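Local coordinates for Serine/threonine-protein phosphatase 2A regulatory subunit B'' subunit alpha (Homo sapiens, PDB 4I5J) that forms the calcium-binding EF-hand part of a protein phosphatase 2A regulatory subunit that might modulate the substrate selectivity, activity and localization of the catalytic enzyme, at residues 27-32 against 77-82; 87-92 against 107-112; 148-153 against 197-202; 211-216 against 231-236. All blocks are in the same frame, centred on the assembly; numbering follows the deposited sequence.

Interaction 1: residues 27-32 against 77-82; sequences SLEQED and SGKITS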
# COMPACT_ATOMS: atom_id res chain seq x y z
N SER A 27 14.49 4.13 -17.02
CA SER A 27 13.46 4.03 -15.99
C SER A 27 12.95 5.41 -15.56
O SER A 27 13.60 6.44 -15.81
CB SER A 27 14.01 3.30 -14.77
OG SER A 27 15.06 4.07 -14.19
N LEU A 28 11.78 5.44 -14.93
CA LEU A 28 11.23 6.69 -14.43
C LEU A 28 11.14 6.70 -12.90
O LEU A 28 10.72 5.72 -12.28
CB LEU A 28 9.83 6.95 -15.00
CG LEU A 28 9.63 6.80 -16.51
CD1 LEU A 28 8.16 6.96 -16.89
CD2 LEU A 28 10.47 7.81 -17.22
N GLU A 29 11.52 7.82 -12.31
CA GLU A 29 11.35 8.01 -10.89
C GLU A 29 10.12 8.86 -10.64
O GLU A 29 9.60 9.45 -11.58
CB GLU A 29 12.58 8.69 -10.31
CG GLU A 29 13.77 7.74 -10.33
CD GLU A 29 15.03 8.40 -9.86
OE1 GLU A 29 15.08 9.66 -9.83
OE2 GLU A 29 15.97 7.65 -9.53
N GLN A 30 9.67 8.92 -9.39
CA GLN A 30 8.48 9.71 -9.05
C GLN A 30 8.49 11.10 -9.63
O GLN A 30 7.48 11.54 -10.19
CB GLN A 30 8.27 9.76 -7.53
CG GLN A 30 7.83 8.41 -6.97
CD GLN A 30 7.06 8.52 -5.66
OE1 GLN A 30 6.80 9.62 -5.18
NE2 GLN A 30 6.69 7.38 -5.08
N GLU A 31 9.63 11.80 -9.51
CA GLU A 31 9.72 13.20 -9.98
C GLU A 31 9.43 13.34 -11.48
O GLU A 31 8.90 14.36 -11.93
CB GLU A 31 11.11 13.79 -9.67
CG GLU A 31 11.41 14.00 -8.17
CD GLU A 31 11.75 12.70 -7.41
OE1 GLU A 31 11.88 12.77 -6.16
OE2 GLU A 31 11.88 11.62 -8.02
N ASP A 32 9.75 12.30 -12.24
CA ASP A 32 9.59 12.30 -13.69
C ASP A 32 8.12 12.38 -14.12
O ASP A 32 7.83 12.78 -15.24
CB ASP A 32 10.22 11.04 -14.31
CG ASP A 32 11.73 11.00 -14.15
OD1 ASP A 32 12.33 12.09 -14.13
OD2 ASP A 32 12.30 9.88 -14.06
N SER A 77 11.50 -0.71 -6.47
CA SER A 77 12.78 -0.04 -6.69
C SER A 77 12.69 1.49 -6.68
O SER A 77 13.71 2.18 -6.56
CB SER A 77 13.35 -0.48 -8.04
OG SER A 77 12.53 -0.02 -9.10
N GLY A 78 11.49 2.04 -6.84
CA GLY A 78 11.34 3.48 -6.98
C GLY A 78 11.65 3.94 -8.40
O GLY A 78 11.68 5.14 -8.69
N LYS A 79 11.89 2.98 -9.29
CA LYS A 79 12.19 3.26 -10.68
C LYS A 79 11.31 2.40 -11.59
O LYS A 79 11.42 1.17 -11.62
CB LYS A 79 13.69 3.02 -10.98
CG LYS A 79 14.62 3.87 -10.10
CD LYS A 79 16.08 3.79 -10.53
CE LYS A 79 16.97 4.69 -9.66
NZ LYS A 79 18.44 4.48 -9.88
N ILE A 80 10.40 3.05 -12.31
CA ILE A 80 9.50 2.31 -13.19
C ILE A 80 10.16 1.95 -14.52
O ILE A 80 10.75 2.80 -15.19
CB ILE A 80 8.16 3.08 -13.37
CG1 ILE A 80 7.32 2.92 -12.10
CG2 ILE A 80 7.38 2.58 -14.59
CD1 ILE A 80 6.01 3.71 -12.14
N THR A 81 10.07 0.68 -14.89
CA THR A 81 10.64 0.18 -16.14
C THR A 81 9.55 0.02 -17.19
O THR A 81 8.36 0.09 -16.89
CB THR A 81 11.27 -1.20 -15.94
OG1 THR A 81 10.28 -2.09 -15.42
CG2 THR A 81 12.47 -1.15 -14.97
N SER A 82 9.96 -0.20 -18.44
CA SER A 82 8.98 -0.41 -19.50
C SER A 82 8.20 -1.70 -19.27
O SER A 82 7.01 -1.78 -19.60
CB SER A 82 9.65 -0.44 -20.87
OG SER A 82 10.55 -1.53 -20.94

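Interaction 2: residues 87-92 against 107-112; sequences KSNFLQ and TDYFSY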
# COMPACT_ATOMS: atom_id res chain seq x y z
N LYS A 87 3.00 -4.31 -18.12
CA LYS A 87 2.11 -5.20 -17.36
C LYS A 87 0.99 -4.49 -16.58
O LYS A 87 0.18 -5.13 -15.92
CB LYS A 87 2.92 -6.09 -16.41
CG LYS A 87 3.82 -7.09 -17.14
CD LYS A 87 4.87 -7.68 -16.19
CE LYS A 87 5.80 -8.63 -16.94
NZ LYS A 87 6.82 -9.24 -16.04
N SER A 88 0.94 -3.17 -16.70
CA SER A 88 -0.06 -2.37 -15.99
C SER A 88 -1.12 -1.82 -16.95
O SER A 88 -0.97 -1.91 -18.16
CB SER A 88 0.62 -1.20 -15.28
OG SER A 88 0.88 -0.15 -16.21
N ASN A 89 -2.17 -1.21 -16.40
CA ASN A 89 -3.15 -0.51 -17.23
C ASN A 89 -2.91 0.99 -17.26
O ASN A 89 -3.85 1.76 -17.51
CB ASN A 89 -4.59 -0.79 -16.75
CG ASN A 89 -4.88 -0.21 -15.38
OD1 ASN A 89 -3.97 0.24 -14.68
ND2 ASN A 89 -6.15 -0.19 -14.99
N PHE A 90 -1.68 1.43 -17.00
CA PHE A 90 -1.46 2.88 -16.92
C PHE A 90 -1.65 3.59 -18.27
O PHE A 90 -2.33 4.60 -18.35
CB PHE A 90 -0.09 3.24 -16.34
CG PHE A 90 0.11 4.73 -16.20
CD1 PHE A 90 -0.64 5.45 -15.27
CD2 PHE A 90 1.02 5.41 -16.99
CE1 PHE A 90 -0.50 6.83 -15.14
CE2 PHE A 90 1.19 6.79 -16.86
CZ PHE A 90 0.42 7.50 -15.93
N LEU A 91 -1.04 3.06 -19.32
CA LEU A 91 -1.14 3.74 -20.60
C LEU A 91 -2.58 3.72 -21.07
O LEU A 91 -3.07 4.73 -21.56
CB LEU A 91 -0.19 3.14 -21.63
CG LEU A 91 1.29 3.37 -21.32
CD1 LEU A 91 2.17 2.89 -22.46
CD2 LEU A 91 1.54 4.85 -21.04
N GLN A 92 -3.27 2.59 -20.90
CA GLN A 92 -4.70 2.52 -21.22
C GLN A 92 -5.51 3.54 -20.41
O GLN A 92 -6.41 4.19 -20.93
CB GLN A 92 -5.27 1.13 -20.98
CG GLN A 92 -6.78 1.08 -21.07
CD GLN A 92 -7.36 -0.11 -20.37
OE1 GLN A 92 -6.65 -0.88 -19.71
NE2 GLN A 92 -8.67 -0.28 -20.49
N THR A 107 -11.20 5.62 -11.91
CA THR A 107 -11.00 5.14 -10.55
C THR A 107 -9.61 4.53 -10.35
O THR A 107 -9.18 4.34 -9.21
CB THR A 107 -12.10 4.12 -10.17
OG1 THR A 107 -12.13 3.09 -11.15
CG2 THR A 107 -13.49 4.81 -10.11
N ASP A 108 -8.90 4.21 -11.43
CA ASP A 108 -7.50 3.85 -11.28
C ASP A 108 -6.67 5.12 -11.34
O ASP A 108 -6.83 5.91 -12.27
CB ASP A 108 -7.05 2.89 -12.38
CG ASP A 108 -7.77 1.56 -12.34
OD1 ASP A 108 -8.08 1.06 -11.23
OD2 ASP A 108 -8.03 1.01 -13.43
N TYR A 109 -5.81 5.31 -10.34
CA TYR A 109 -4.83 6.40 -10.28
C TYR A 109 -5.40 7.78 -10.03
O TYR A 109 -5.03 8.42 -9.07
CB TYR A 109 -3.92 6.47 -11.52
CG TYR A 109 -3.38 5.12 -11.95
CD1 TYR A 109 -3.83 4.55 -13.13
CD2 TYR A 109 -2.45 4.42 -11.19
CE1 TYR A 109 -3.38 3.34 -13.55
CE2 TYR A 109 -1.99 3.16 -11.60
CZ TYR A 109 -2.48 2.63 -12.79
OH TYR A 109 -2.08 1.42 -13.29
N PHE A 110 -6.32 8.22 -10.91
CA PHE A 110 -6.61 9.65 -11.06
C PHE A 110 -7.75 10.26 -10.29
O PHE A 110 -7.83 11.49 -10.20
CB PHE A 110 -6.81 9.98 -12.54
CG PHE A 110 -5.55 9.90 -13.33
CD1 PHE A 110 -5.25 8.77 -14.06
CD2 PHE A 110 -4.64 10.95 -13.29
CE1 PHE A 110 -4.06 8.69 -14.76
CE2 PHE A 110 -3.45 10.88 -14.00
CZ PHE A 110 -3.16 9.75 -14.72
N SER A 111 -8.64 9.42 -9.77
CA SER A 111 -9.88 9.89 -9.16
C SER A 111 -9.64 10.96 -8.14
O SER A 111 -8.81 10.77 -7.25
CB SER A 111 -10.59 8.74 -8.47
OG SER A 111 -11.66 9.21 -7.67
N TYR A 112 -10.36 12.08 -8.25
CA TYR A 112 -10.23 13.15 -7.27
C TYR A 112 -10.90 12.77 -5.96
O TYR A 112 -10.36 13.05 -4.88
CB TYR A 112 -10.79 14.50 -7.76
CG TYR A 112 -10.40 15.59 -6.79
CD1 TYR A 112 -9.16 16.20 -6.87
CD2 TYR A 112 -11.25 15.96 -5.75
CE1 TYR A 112 -8.77 17.17 -5.97
CE2 TYR A 112 -10.88 16.91 -4.84
CZ TYR A 112 -9.64 17.52 -4.95
OH TYR A 112 -9.29 18.49 -4.04

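Interaction 3: residues 148-153 against 197-202; sequences SRIIER and RCMDVD. With CA (calcium ion), chain B.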
# COMPACT_ATOMS: atom_id res chain seq x y z
N SER A 148 -0.18 -3.13 17.75
CA SER A 148 1.00 -2.30 17.97
C SER A 148 2.26 -2.91 17.36
O SER A 148 3.23 -2.19 17.05
CB SER A 148 1.22 -2.06 19.46
OG SER A 148 1.97 -3.12 20.02
N ARG A 149 2.28 -4.23 17.22
CA ARG A 149 3.45 -4.89 16.68
C ARG A 149 3.56 -4.73 15.16
O ARG A 149 4.64 -4.49 14.63
CB ARG A 149 3.52 -6.36 17.12
CG ARG A 149 4.12 -6.50 18.52
CD ARG A 149 3.96 -7.91 19.12
NE ARG A 149 4.51 -7.93 20.48
CZ ARG A 149 4.60 -9.00 21.26
NH1 ARG A 149 4.18 -10.18 20.84
NH2 ARG A 149 5.13 -8.88 22.46
N ILE A 150 2.44 -4.85 14.46
CA ILE A 150 2.46 -4.58 13.03
C ILE A 150 2.76 -3.08 12.76
O ILE A 150 3.53 -2.76 11.87
CB ILE A 150 1.17 -5.08 12.32
CG1 ILE A 150 1.46 -5.45 10.87
CG2 ILE A 150 0.00 -4.07 12.50
CD1 ILE A 150 2.38 -6.70 10.73
N ILE A 151 2.22 -2.19 13.58
CA ILE A 151 2.45 -0.75 13.39
C ILE A 151 3.92 -0.42 13.61
O ILE A 151 4.52 0.32 12.83
CB ILE A 151 1.56 0.11 14.34
CG1 ILE A 151 0.07 -0.10 14.04
CG2 ILE A 151 1.94 1.58 14.25
CD1 ILE A 151 -0.38 0.30 12.66
N GLU A 152 4.51 -0.99 14.65
CA GLU A 152 5.94 -0.86 14.90
C GLU A 152 6.73 -1.34 13.68
O GLU A 152 7.73 -0.73 13.29
CB GLU A 152 6.33 -1.65 16.16
CG GLU A 152 7.78 -1.56 16.56
CD GLU A 152 8.04 -2.18 17.93
OE1 GLU A 152 7.06 -2.62 18.59
OE2 GLU A 152 9.22 -2.23 18.36
N ARG A 153 6.26 -2.42 13.05
CA ARG A 153 6.92 -2.90 11.83
C ARG A 153 6.79 -1.90 10.68
O ARG A 153 7.73 -1.68 9.92
CB ARG A 153 6.38 -4.28 11.45
CG ARG A 153 6.80 -5.41 12.42
CD ARG A 153 8.29 -5.66 12.33
NE ARG A 153 8.65 -6.04 10.97
CZ ARG A 153 9.82 -5.77 10.40
NH1 ARG A 153 10.75 -5.12 11.08
NH2 ARG A 153 10.04 -6.15 9.15
N ARG A 197 6.23 -7.84 4.03
CA ARG A 197 7.46 -7.20 4.50
C ARG A 197 7.35 -6.79 5.97
O ARG A 197 8.35 -6.76 6.70
CB ARG A 197 7.73 -5.94 3.67
CG ARG A 197 8.39 -6.19 2.35
CD ARG A 197 8.15 -5.03 1.39
NE ARG A 197 8.93 -5.25 0.19
CZ ARG A 197 9.99 -4.52 -0.14
NH1 ARG A 197 10.37 -3.50 0.64
NH2 ARG A 197 10.65 -4.79 -1.26
N CYS A 198 6.14 -6.43 6.40
CA CYS A 198 5.97 -6.07 7.81
C CYS A 198 6.07 -7.31 8.70
O CYS A 198 6.66 -7.25 9.77
CB CYS A 198 4.64 -5.38 8.06
SG CYS A 198 4.55 -3.75 7.34
N MET A 199 5.49 -8.42 8.25
CA MET A 199 5.54 -9.67 9.02
C MET A 199 6.90 -10.36 8.97
O MET A 199 7.26 -11.09 9.90
CB MET A 199 4.45 -10.64 8.59
CG MET A 199 3.05 -10.16 8.96
SD MET A 199 1.81 -11.46 8.81
CE MET A 199 2.36 -12.53 10.17
N ASP A 200 7.65 -10.13 7.90
CA ASP A 200 8.97 -10.74 7.78
C ASP A 200 9.96 -9.99 8.67
O ASP A 200 10.83 -9.28 8.17
CB ASP A 200 9.43 -10.74 6.32
CG ASP A 200 10.72 -11.53 6.12
OD1 ASP A 200 11.15 -12.21 7.06
OD2 ASP A 200 11.29 -11.47 5.02
N VAL A 201 9.82 -10.16 9.98
CA VAL A 201 10.62 -9.41 10.93
C VAL A 201 12.12 -9.40 10.62
O VAL A 201 12.73 -8.33 10.58
CB VAL A 201 10.42 -9.92 12.35
CG1 VAL A 201 11.33 -9.16 13.33
CG2 VAL A 201 8.96 -9.80 12.76
N ASP A 202 12.70 -10.57 10.39
CA ASP A 202 14.15 -10.65 10.17
C ASP A 202 14.54 -10.38 8.72
O ASP A 202 15.71 -10.37 8.37
CB ASP A 202 14.72 -12.01 10.65
CG ASP A 202 14.13 -13.20 9.89
OD1 ASP A 202 13.53 -13.01 8.81
OD2 ASP A 202 14.25 -14.35 10.38
CA CA B . 11.55 -14.10 8.27
O HOH W 1 12.32 -6.97 7.86
O HOH W 2 12.53 -15.99 9.42

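Interaction 4: residues 211-216 against 231-236; sequences ELEYFY and LPFHDL. With CA (calcium ion), chain B.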
# COMPACT_ATOMS: atom_id res chain seq x y z
N GLU A 211 8.06 -15.91 13.87
CA GLU A 211 7.59 -14.58 13.46
C GLU A 211 6.07 -14.56 13.56
O GLU A 211 5.49 -13.61 14.08
CB GLU A 211 8.08 -14.22 12.06
CG GLU A 211 9.56 -13.87 12.05
CD GLU A 211 10.19 -13.84 10.66
OE1 GLU A 211 9.68 -14.52 9.75
OE2 GLU A 211 11.23 -13.16 10.50
N LEU A 212 5.43 -15.63 13.10
CA LEU A 212 3.99 -15.77 13.30
C LEU A 212 3.58 -15.67 14.79
O LEU A 212 2.61 -14.97 15.13
CB LEU A 212 3.48 -17.07 12.68
CG LEU A 212 3.61 -17.20 11.16
CD1 LEU A 212 2.86 -18.41 10.63
CD2 LEU A 212 3.11 -15.97 10.48
N GLU A 213 4.32 -16.34 15.68
CA GLU A 213 3.92 -16.35 17.08
C GLU A 213 4.03 -14.98 17.71
O GLU A 213 3.19 -14.57 18.51
CB GLU A 213 4.75 -17.34 17.92
CG GLU A 213 4.16 -17.52 19.33
CD GLU A 213 5.10 -18.24 20.27
OE1 GLU A 213 6.26 -18.49 19.88
OE2 GLU A 213 4.67 -18.54 21.40
N TYR A 214 5.07 -14.26 17.31
CA TYR A 214 5.34 -12.94 17.83
C TYR A 214 4.12 -12.03 17.62
O TYR A 214 3.68 -11.36 18.56
CB TYR A 214 6.55 -12.38 17.10
CG TYR A 214 6.77 -10.90 17.33
CD1 TYR A 214 7.34 -10.44 18.52
CD2 TYR A 214 6.45 -9.97 16.35
CE1 TYR A 214 7.57 -9.11 18.72
CE2 TYR A 214 6.68 -8.63 16.55
CZ TYR A 214 7.23 -8.20 17.74
OH TYR A 214 7.46 -6.86 17.95
N PHE A 215 3.56 -12.04 16.42
CA PHE A 215 2.36 -11.24 16.17
C PHE A 215 1.16 -11.83 16.88
O PHE A 215 0.34 -11.10 17.44
CB PHE A 215 2.07 -11.11 14.67
CG PHE A 215 3.14 -10.38 13.94
CD1 PHE A 215 3.26 -9.01 14.06
CD2 PHE A 215 4.05 -11.07 13.16
CE1 PHE A 215 4.28 -8.34 13.41
CE2 PHE A 215 5.06 -10.40 12.51
CZ PHE A 215 5.19 -9.04 12.63
N TYR A 216 1.05 -13.15 16.85
CA TYR A 216 -0.14 -13.79 17.43
C TYR A 216 -0.20 -13.64 18.95
O TYR A 216 -1.28 -13.56 19.53
CB TYR A 216 -0.30 -15.24 16.98
CG TYR A 216 -1.60 -15.87 17.48
CD1 TYR A 216 -2.84 -15.41 17.05
CD2 TYR A 216 -1.58 -16.90 18.41
CE1 TYR A 216 -4.02 -15.97 17.51
CE2 TYR A 216 -2.76 -17.47 18.87
CZ TYR A 216 -3.97 -17.00 18.43
OH TYR A 216 -5.14 -17.57 18.90
N LEU A 231 -7.43 -18.86 21.29
CA LEU A 231 -7.08 -20.15 20.72
C LEU A 231 -5.55 -20.35 20.74
O LEU A 231 -4.81 -19.48 20.27
CB LEU A 231 -7.61 -20.23 19.29
CG LEU A 231 -7.69 -21.57 18.56
CD1 LEU A 231 -8.49 -22.57 19.38
CD2 LEU A 231 -8.33 -21.35 17.20
N PRO A 232 -5.07 -21.47 21.31
CA PRO A 232 -3.62 -21.71 21.44
C PRO A 232 -2.87 -21.62 20.11
O PRO A 232 -3.41 -22.00 19.06
CB PRO A 232 -3.55 -23.13 22.02
CG PRO A 232 -4.89 -23.74 21.75
CD PRO A 232 -5.86 -22.61 21.80
N PHE A 233 -1.63 -21.12 20.16
CA PHE A 233 -0.85 -20.86 18.96
C PHE A 233 -0.84 -22.06 18.02
O PHE A 233 -0.97 -21.92 16.81
CB PHE A 233 0.59 -20.48 19.32
CG PHE A 233 1.46 -20.21 18.12
CD1 PHE A 233 1.04 -19.34 17.12
CD2 PHE A 233 2.70 -20.83 17.98
CE1 PHE A 233 1.84 -19.09 16.01
CE2 PHE A 233 3.50 -20.58 16.88
CZ PHE A 233 3.07 -19.71 15.89
N HIS A 234 -0.73 -23.23 18.63
CA HIS A 234 -0.63 -24.50 17.95
C HIS A 234 -1.81 -24.77 17.01
O HIS A 234 -1.62 -25.12 15.85
CB HIS A 234 -0.55 -25.59 19.01
CG HIS A 234 0.24 -26.78 18.60
ND1 HIS A 234 -0.33 -28.01 18.35
CD2 HIS A 234 1.58 -26.95 18.42
CE1 HIS A 234 0.61 -28.88 18.03
NE2 HIS A 234 1.78 -28.26 18.06
N ASP A 235 -3.03 -24.62 17.52
CA ASP A 235 -4.22 -24.87 16.70
C ASP A 235 -4.41 -23.78 15.65
O ASP A 235 -4.83 -24.06 14.52
CB ASP A 235 -5.47 -24.96 17.57
CG ASP A 235 -5.49 -26.21 18.43
OD1 ASP A 235 -5.84 -27.29 17.90
OD2 ASP A 235 -5.13 -26.10 19.62
N LEU A 236 -4.09 -22.55 16.02
CA LEU A 236 -4.25 -21.45 15.06
C LEU A 236 -3.28 -21.61 13.90
O LEU A 236 -3.66 -21.45 12.74
CB LEU A 236 -4.00 -20.11 15.72
CG LEU A 236 -4.06 -19.04 14.63
CD1 LEU A 236 -5.36 -18.28 14.69
CD2 LEU A 236 -2.85 -18.14 14.72
CA CA B . 11.55 -14.10 8.27
O HOH W 2 12.53 -15.99 9.42

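Interaction 1: residues 27-32 against 77-82
Glu29 and Lys79 both set CG beside their own backbone N and opposite the carbonyl carbon (chi1 -70° and -58°), and beyond CG both are extended, so that the two chains run alongside each other in one direction. The touch along them is made by Lys79 CE and Glu29 OE2, 3.1 Å apart. The charged ends stay farther from each other, Lys79 NZ lying 4.0 Å from Glu29 OE2, so the attraction falls short of a salt bridge. Ser27 OG rests against the root of the same lysine, 3.6 Å from Lys79 CB.

Leu28 N donates to Ile80 O at 2.8 Å, and Ile80 N returns a bond to Leu28 O at 2.7 Å, the latter with an N-H...O angle of 163°. This reciprocal pair defines a single antiparallel bridge of the hydrogen-bonded type, consistent with the short link that joins the two loops of an EF-hand pair. Lys79 CA adds a CA-H...O contact to Leu28 O. Just past the bridge, Asp32 OD2 accepts from Glu29 N at 2.8 Å, met from above the carboxylate plane, which ties down the turn of 29-32.

The bridge joins the loop between helices 12-20 and 34-43 to the loop between helices 54-72 and 82-86. Leu28 packs on Phe16, Ile17 and Leu20 of helix 12-20, while Ile80 packs on Phe69 and Val72 of helix 54-72.

Interaction 2: residues 87-92 against 107-112
Phe90 turns the edge of its ring toward the face of Tyr109, a T-shaped pair with planes at 83° and centroids 5.4 Å apart. Phe90 CD1 does the touching, 3.9 Å from Tyr109 CE1 and displaced from the ring centre toward the rim. The farther corner of the same phenylalanine, CE1, reaches Phe110 CZ at 4.0 Å, the two side chains nearly perpendicular.

These contacts pin the start of helix 90-97, within the EF-hand domain, to the loop leading into helix 112-125. Asn89 occupies the N-cap position, although its side chain makes no capping bond, being committed to Tyr109 and Asp108. Ser88 OG closes an ST turn there, accepting from Phe90 N at 3.1 Å, and is also hydrogen-bonded to Ile85 O.

Asn89 and Tyr109 run antiparallel past one another, amide and ring planes 59° apart. Tyr109 OH donates to Asn89 OD1 at 2.6 Å, approaching almost in line with the C=O bond (175°). Asn89 ND2 in turn donates to Asp108 OD2 at 2.7 Å; the acceptor lies close to the amide plane, but the amide nitrogen sits above the carboxylate plane. Both ends of one amide are thus engaged, which fixes its flip. Helix 54-72 packs against the cluster: Phe90 touches Ile68, and Tyr109 touches Thr71 and Val72.

Interaction 3: residues 148-153 against 197-202
Hydrogen bonds from Arg153 dominate this contact, and they fall on the carbonyls where helix 189-199 ends. Arg153 NE donates to Cys198 O at 2.6 Å, nearly straight at 169° and with the acceptor in the guanidinium plane. Arg153 NH2 adds a more bent bond to Arg197 O at 3.0 Å. Bends at chi2 and chi3 (-68° and -59°) fold the chain back so that NE and NH2 can address successive carbonyls, and Val201 CA lies over one face of the guanidinium. With an alanine at Arg153, the carbonyls of Arg197 and Cys198 would lose these donors, and the turn into the calcium loop is likely to be less firmly held.

Water extends the grip: water 1 accepts from Arg153 NH2 at 2.7 Å and bridges to Asp200 O, linking the arginine to the first residue of the calcium loop.

Apolar contacts are made by Ile150 CD1, which meets Cys198 CB at 3.7 Å and Met199 CG at 3.9 Å.

Metal bonds form the last group. Asp200 OD1 and Asp202 OD1 each bind the calcium ion at 2.3 Å, and water 2, also on the ion, donates to Asp202 OD2. Asp204, Val206 and Glu211 complete the EF-hand site, while Asp200 OD2 accepts from Gly205 N.

The contact sets helix 148-154 against the end of helix 189-199, the entering helix of this EF-hand. Helix 209-226 meets both through Phe215, which touches Ile150 and Met199, and helix 263-271 adds Phe271 against the same two residues.

Interaction 4: residues 211-216 against 231-236
Tyr216 reaches across from helix 209-226 to Phe233, Leu236 and Leu231, and its side chain can be followed outward. With CG anti to the backbone N (chi1 -175°), CB carries the ring toward 231-236. Near the root, Tyr216 CD2 meets Phe233 CD1 at 3.8 Å, the two side chains pointing oppositely as they pass. Over one face of the tyrosine ring sits Leu236 CD2, 3.6 Å from Tyr216 CD1; the methyl lies above the ring centre, 14° off the normal, as a CH-pi contact. Farther out, Tyr216 CE2 comes to 3.2 Å from Leu231 O. At the tip, Tyr216 OH donates to Leu231 O, which lies in the ring plane; the modelled separation of 2.4 Å is very short, so its exact length is doubtful.

Phe233 supplies the second aromatic surface. Glu213 CB lies over its face, 3.7 Å from the ring centroid and 19° off the normal, while Leu212 CB approaches Phe233 CZ at 4.2 Å. Replacing Phe233 by an alanine would probably open a gap beside Tyr216 and strip Glu213 CB of the ring it packs on.

Helix 209-226 is the exiting helix of the calcium-binding EF-hand: Glu211, one turn before Phe215, holds the ion through both carboxylate oxygens. Helix 263-271 closes the contact from another side, with Phe270 against Tyr216 and Leu236, and Phe266 against Leu212.

How the interactions relate
The four contacts follow one another along the chain, each closing before the next opens. Interactions 1 and 2 have centres about 16 Å apart and do not touch; both lean on helix 54-72, away from the calcium site seen in this structure. Interactions 3 and 4, with centres about 15 Å apart, lie across the chain's centre from interaction 2 and share one calcium ion and water 2. They meet directly: Arg149 NH1 probably bonds to Tyr214 O at 2.6 Å. Helices 189-199 and 209-226 flank the calcium loop, so the ion's ligands are coupled to packing on both sides, consistent with a calcium-dependent regulatory subunit.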